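Side-chain contacts in ABC-type amino acid transport system, permease component (Caldanaerobacter subterraneus subsp. tengcongensis MB4, PDB 4YMU), which probably carries amino acids across the cell membrane as the membrane-spanning permease of a binding-protein-dependent ABC transporter, and binds arginine: residues L38-M43 / S56-V61; A104-A109 / L146-N151. All coordinates share one frame; numbering follows the deposited sequence.

In the fold
Both contacts pack helix on helix; helix 87-112, one partner in contact 2, also lies against both helices of contact 1. Contact 1 pairs helix 12-44 with helix 49-63; contact 2 pairs helix 87-112 with helix 129-160, and their centres lie 13 Å apart. They meet directly: Ala-104 CB of contact 2 is 3.7 Å from Ile-59 CD1 and 3.9 Å from Ile-40 CG2, and Ile-107 CD1 comes within 3.6 Å of Leu-38 CA. The pocket holding bound arginine draws on Asn-98 and Tyr-102 of helix 87-112 and Glu-152 of helix 129-160. Contact 2 is the nearer, the side chain of Ile-106 being about 7 Å from an arginine, against about 10 Å for Tyr-58 in contact 1.

Contact 1: L38-M43 / S56-V61; sequences LFIALM and SSYIEV
Ile-40 lays its CD1 methyl over one face of the Tyr-58 ring, 3.9 Å from the centroid and 17° off the ring normal, a CH-pi contact. CD1 of Ile-40 sits off-centre toward the rim, 3.8 Å from Tyr-58 CE2, and the two side chains cross at about a right angle. The other branch of the isoleucine serves a second partner: CG2, anti to its own backbone N, reaches Ile-59, where CG1 and CD1 each lie 3.6 Å from it. Here the two isoleucines slide past each other in opposite directions. One beta-branched residue of helix 12-44 thus meets two consecutive residues of helix 49-63. CG anti to the backbone N (chi1 177°) sets the Tyr-58 ring where the Ile-40 methyl covers one face, while its OH is hydrogen-bonded to Ser-100 OG on helix 87-112. With an alanine here in place of Ile-40, the Tyr-58 face is likely to lose its methyl cover and a gap would probably open beside Ile-59. Across the two segments the chemistry is wholly apolar: they are held here by dispersion and CH-pi contact, while the phenol OH finds its hydrogen-bond partner on a third helix.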
loop_
_atom_site.group_PDB
_atom_site.type_symbol
_atom_site.label_atom_id
_atom_site.label_comp_id
_atom_site.label_asym_id
_atom_site.label_seq_id
_atom_site.Cartn_x
_atom_site.Cartn_y
_atom_site.Cartn_z
ATOM N N LEU C 38 -9.728 -7.003 -22.430
ATOM C CA LEU C 38 -10.179 -8.194 -21.711
ATOM C C LEU C 38 -9.685 -9.464 -22.391
ATOM O O LEU C 38 -9.193 -10.393 -21.751
ATOM C CB LEU C 38 -11.711 -8.218 -21.662
ATOM C CG LEU C 38 -12.376 -9.497 -21.144
ATOM C CD1 LEU C 38 -11.873 -9.873 -19.751
ATOM C CD2 LEU C 38 -13.894 -9.336 -21.148
ATOM N N PHE C 39 -9.819 -9.479 -23.709
ATOM C CA PHE C 39 -9.456 -10.617 -24.522
ATOM C C PHE C 39 -7.957 -10.837 -24.431
ATOM O O PHE C 39 -7.485 -11.969 -24.326
ATOM C CB PHE C 39 -9.872 -10.328 -25.962
ATOM C CG PHE C 39 -10.188 -11.549 -26.760
ATOM C CD1 PHE C 39 -11.399 -12.209 -26.583
ATOM C CD2 PHE C 39 -9.299 -12.018 -27.717
ATOM C CE1 PHE C 39 -11.705 -13.341 -27.336
ATOM C CE2 PHE C 39 -9.598 -13.144 -28.475
ATOM C CZ PHE C 39 -10.801 -13.807 -28.285
ATOM N N ILE C 40 -7.212 -9.737 -24.461
ATOM C CA ILE C 40 -5.760 -9.794 -24.406
ATOM C C ILE C 40 -5.317 -10.354 -23.059
ATOM O O ILE C 40 -4.370 -11.139 -22.985
ATOM C CB ILE C 40 -5.129 -8.396 -24.588
ATOM C CG1 ILE C 40 -5.483 -7.802 -25.949
ATOM C CG2 ILE C 40 -3.611 -8.474 -24.477
ATOM C CD1 ILE C 40 -4.822 -8.508 -27.085
ATOM N N ALA C 41 -6.016 -9.948 -22.000
ATOM C CA ALA C 41 -5.681 -10.365 -20.639
ATOM C C ALA C 41 -5.859 -11.875 -20.475
ATOM O O ALA C 41 -4.973 -12.556 -19.953
ATOM C CB ALA C 41 -6.541 -9.617 -19.639
ATOM N N LEU C 42 -7.003 -12.381 -20.941
ATOM C CA LEU C 42 -7.320 -13.809 -20.934
ATOM C C LEU C 42 -6.235 -14.633 -21.623
ATOM O O LEU C 42 -5.887 -15.727 -21.179
ATOM C CB LEU C 42 -8.671 -14.047 -21.617
ATOM C CG LEU C 42 -9.912 -14.128 -20.721
ATOM C CD1 LEU C 42 -9.624 -13.559 -19.357
ATOM C CD2 LEU C 42 -11.114 -13.429 -21.329
ATOM N N MET C 43 -5.707 -14.094 -22.713
ATOM C CA MET C 43 -4.623 -14.732 -23.438
ATOM C C MET C 43 -3.361 -14.833 -22.595
ATOM O O MET C 43 -2.630 -15.821 -22.666
ATOM C CB MET C 43 -4.311 -13.947 -24.704
ATOM C CG MET C 43 -5.312 -14.140 -25.811
ATOM S SD MET C 43 -4.646 -13.540 -27.375
ATOM C CE MET C 43 -6.170 -13.159 -28.224
ATOM N N SER C 56 1.736 -10.925 -24.077
ATOM C CA SER C 56 2.756 -10.138 -23.395
ATOM C C SER C 56 3.477 -9.221 -24.372
ATOM O O SER C 56 3.720 -8.050 -24.069
ATOM C CB SER C 56 3.744 -11.028 -22.637
ATOM O OG SER C 56 3.131 -11.593 -21.484
ATOM N N SER C 57 3.798 -9.755 -25.548
ATOM C CA SER C 57 4.520 -8.982 -26.556
ATOM C C SER C 57 3.675 -7.823 -27.075
ATOM O O SER C 57 4.156 -6.700 -27.161
ATOM C CB SER C 57 4.978 -9.882 -27.698
ATOM O OG SER C 57 6.063 -10.695 -27.286
ATOM N N TYR C 58 2.415 -8.108 -27.396
ATOM C CA TYR C 58 1.439 -7.097 -27.792
ATOM C C TYR C 58 1.403 -5.957 -26.786
ATOM O O TYR C 58 1.665 -4.795 -27.133
ATOM C CB TYR C 58 0.063 -7.752 -27.895
ATOM C CG TYR C 58 -1.091 -6.831 -28.229
ATOM C CD1 TYR C 58 -1.531 -6.676 -29.537
ATOM C CD2 TYR C 58 -1.774 -6.156 -27.233
ATOM C CE1 TYR C 58 -2.610 -5.853 -29.837
ATOM C CE2 TYR C 58 -2.847 -5.333 -27.524
ATOM C CZ TYR C 58 -3.262 -5.185 -28.823
ATOM O OH TYR C 58 -4.329 -4.364 -29.101
ATOM N N ILE C 59 1.078 -6.308 -25.538
ATOM C CA ILE C 59 0.988 -5.350 -24.433
ATOM C C ILE C 59 2.251 -4.507 -24.270
ATOM O O ILE C 59 2.199 -3.269 -24.255
ATOM C CB ILE C 59 0.687 -6.084 -23.118
ATOM C CG1 ILE C 59 -0.704 -6.715 -23.191
ATOM C CG2 ILE C 59 0.792 -5.136 -21.926
ATOM C CD1 ILE C 59 -1.013 -7.640 -22.061
ATOM N N GLU C 60 3.383 -5.193 -24.176
ATOM C CA GLU C 60 4.669 -4.554 -23.947
ATOM C C GLU C 60 5.004 -3.573 -25.064
ATOM O O GLU C 60 5.344 -2.412 -24.817
ATOM C CB GLU C 60 5.740 -5.646 -23.869
ATOM C CG GLU C 60 7.032 -5.261 -23.171
ATOM C CD GLU C 60 7.854 -6.477 -22.764
ATOM O OE1 GLU C 60 7.612 -7.575 -23.320
ATOM O OE2 GLU C 60 8.746 -6.334 -21.896
ATOM N N VAL C 61 4.849 -4.038 -26.301
ATOM C CA VAL C 61 5.194 -3.242 -27.472
ATOM C C VAL C 61 4.303 -2.019 -27.562
ATOM O O VAL C 61 4.790 -0.917 -27.776
ATOM C CB VAL C 61 5.145 -4.067 -28.772
ATOM C CG1 VAL C 61 5.090 -3.149 -29.976
ATOM C CG2 VAL C 61 6.362 -4.979 -28.854
#

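Contact 2: A104-A109 / L146-N151; sequences AEIIRA and LPALGN
Ile-106 reaches from helix 87-112 to Ala-148 and Leu-149, its CB bond directed at helix 129-160. From CB the side chain divides. The CG2 branch lies roughly anti to the backbone N and touches two residues: Ala-148 CB at 4.0 Å and Leu-149 CD2 at 4.1 Å. On the other branch CG1 passes the same alanine methyl, with Ala-148 CB 4.2 Å away. Beyond it the chain is extended (chi2 164°), which carries CD1 to the backbone of the opposing helix, 3.5 Å from Ala-148 O. Leu-149 does not aim its CB straight at the neighbour; its CD2 end bends nearer and crosses the isoleucine obliquely. The small Ala-148 side chain is consistent with the close approach, the CA atoms of Ile-106 and Ala-148 being 6.9 Å apart. Nearby, helix 129-160 is kinked, the N atoms of Pro-147 and Ala-148 making no bond to the preceding turn.

Within helix 87-112, Arg-108 grips the Glu-105 carboxylate side-on, NH2 to OE1 at 2.8 Å and NE to OE2 at 3.0 Å. Both oxygens use their syn lone pairs and lie close to the guanidinium plane, which should hold the two groups flat against turning. Glu-105 OE2 also forms a salt bridge with Lys-44 of helix 12-44. Helix 87-112 packs between neighbours: Ile-106 meets helix 129-160 on one side, and the far side lies against helices 12-44 and 49-63.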
loop_
_atom_site.group_PDB
_atom_site.type_symbol
_atom_site.label_atom_id
_atom_site.label_comp_id
_atom_site.label_asym_id
_atom_site.label_seq_id
_atom_site.Cartn_x
_atom_site.Cartn_y
_atom_site.Cartn_z
ATOM N N ALA C 104 -5.602 -4.165 -20.644
ATOM C CA ALA C 104 -5.120 -5.494 -20.296
ATOM C C ALA C 104 -4.298 -5.442 -18.996
ATOM O O ALA C 104 -4.509 -6.254 -18.058
ATOM C CB ALA C 104 -4.286 -6.065 -21.435
ATOM N N GLU C 105 -3.377 -4.476 -18.926
ATOM C CA GLU C 105 -2.604 -4.333 -17.691
ATOM C C GLU C 105 -3.477 -4.006 -16.492
ATOM O O GLU C 105 -3.292 -4.565 -15.402
ATOM C CB GLU C 105 -1.511 -3.279 -17.815
ATOM C CG GLU C 105 -0.148 -3.892 -17.876
ATOM C CD GLU C 105 0.006 -5.007 -16.868
ATOM O OE1 GLU C 105 0.162 -4.709 -15.650
ATOM O OE2 GLU C 105 -0.063 -6.185 -17.306
ATOM N N ILE C 106 -4.440 -3.115 -16.702
ATOM C CA ILE C 106 -5.347 -2.735 -15.636
ATOM C C ILE C 106 -6.058 -3.963 -15.053
ATOM O O ILE C 106 -6.161 -4.115 -13.829
ATOM C CB ILE C 106 -6.367 -1.693 -16.114
ATOM C CG1 ILE C 106 -5.806 -0.290 -15.923
ATOM C CG2 ILE C 106 -7.677 -1.809 -15.353
ATOM C CD1 ILE C 106 -6.564 0.757 -16.717
ATOM N N ILE C 107 -6.521 -4.846 -15.925
ATOM C CA ILE C 107 -7.190 -6.052 -15.466
ATOM C C ILE C 107 -6.249 -6.937 -14.656
ATOM O O ILE C 107 -6.595 -7.366 -13.529
ATOM C CB ILE C 107 -7.783 -6.849 -16.628
ATOM C CG1 ILE C 107 -8.888 -6.030 -17.316
ATOM C CG2 ILE C 107 -8.275 -8.216 -16.138
ATOM C CD1 ILE C 107 -9.506 -6.731 -18.512
ATOM N N ARG C 108 -5.065 -7.205 -15.215
ATOM C CA ARG C 108 -4.099 -8.045 -14.499
ATOM C C ARG C 108 -3.799 -7.518 -13.094
ATOM O O ARG C 108 -3.644 -8.292 -12.144
ATOM C CB ARG C 108 -2.796 -8.194 -15.281
ATOM C CG ARG C 108 -1.911 -9.303 -14.759
ATOM C CD ARG C 108 -0.457 -9.012 -15.050
ATOM N NE ARG C 108 -0.099 -7.655 -14.643
ATOM C CZ ARG C 108 0.000 -7.234 -13.386
ATOM N NH1 ARG C 108 -0.227 -8.065 -12.376
ATOM N NH2 ARG C 108 0.324 -5.971 -13.137
ATOM N N ALA C 109 -3.751 -6.197 -12.968
ATOM C CA ALA C 109 -3.377 -5.590 -11.703
ATOM C C ALA C 109 -4.561 -5.523 -10.743
ATOM O O ALA C 109 -4.376 -5.525 -9.529
ATOM C CB ALA C 109 -2.814 -4.215 -11.929
ATOM N N LEU C 146 -13.037 -1.387 -12.318
ATOM C CA LEU C 146 -13.956 -0.322 -12.737
ATOM C C LEU C 146 -13.454 1.116 -12.504
ATOM O O LEU C 146 -13.586 1.963 -13.384
ATOM C CB LEU C 146 -15.351 -0.507 -12.124
ATOM C CG LEU C 146 -16.135 -1.747 -12.569
ATOM C CD1 LEU C 146 -17.525 -1.759 -11.950
ATOM C CD2 LEU C 146 -16.212 -1.853 -14.082
ATOM N N PRO C 147 -12.881 1.406 -11.324
ATOM C CA PRO C 147 -12.426 2.791 -11.172
ATOM C C PRO C 147 -11.222 3.115 -12.054
ATOM O O PRO C 147 -11.024 4.279 -12.400
ATOM C CB PRO C 147 -11.999 2.858 -9.699
ATOM C CG PRO C 147 -12.697 1.744 -9.039
ATOM C CD PRO C 147 -12.759 0.657 -10.064
ATOM N N ALA C 148 -10.431 2.110 -12.415
ATOM C CA ALA C 148 -9.215 2.375 -13.168
ATOM C C ALA C 148 -9.539 2.443 -14.661
ATOM O O ALA C 148 -8.809 3.061 -15.440
ATOM C CB ALA C 148 -8.144 1.324 -12.873
ATOM N N LEU C 149 -10.639 1.796 -15.038
ATOM C CA LEU C 149 -11.212 1.927 -16.366
ATOM C C LEU C 149 -11.739 3.346 -16.537
ATOM O O LEU C 149 -11.437 4.018 -17.539
ATOM C CB LEU C 149 -12.354 0.927 -16.553
ATOM C CG LEU C 149 -11.963 -0.536 -16.771
ATOM C CD1 LEU C 149 -13.146 -1.361 -17.270
ATOM C CD2 LEU C 149 -10.799 -0.629 -17.744
ATOM N N GLY C 150 -12.512 3.805 -15.551
ATOM C CA GLY C 150 -13.053 5.152 -15.559
ATOM C C GLY C 150 -11.948 6.176 -15.714
ATOM O O GLY C 150 -12.114 7.202 -16.369
ATOM N N ASN C 151 -10.808 5.881 -15.105
ATOM C CA ASN C 151 -9.649 6.744 -15.193
ATOM C C ASN C 151 -8.973 6.655 -16.556
ATOM O O ASN C 151 -8.367 7.618 -17.023
ATOM C CB ASN C 151 -8.666 6.365 -14.102
ATOM C CG ASN C 151 -7.331 7.039 -14.260
ATOM O OD1 ASN C 151 -6.380 6.432 -14.748
ATOM N ND2 ASN C 151 -7.242 8.292 -13.833
#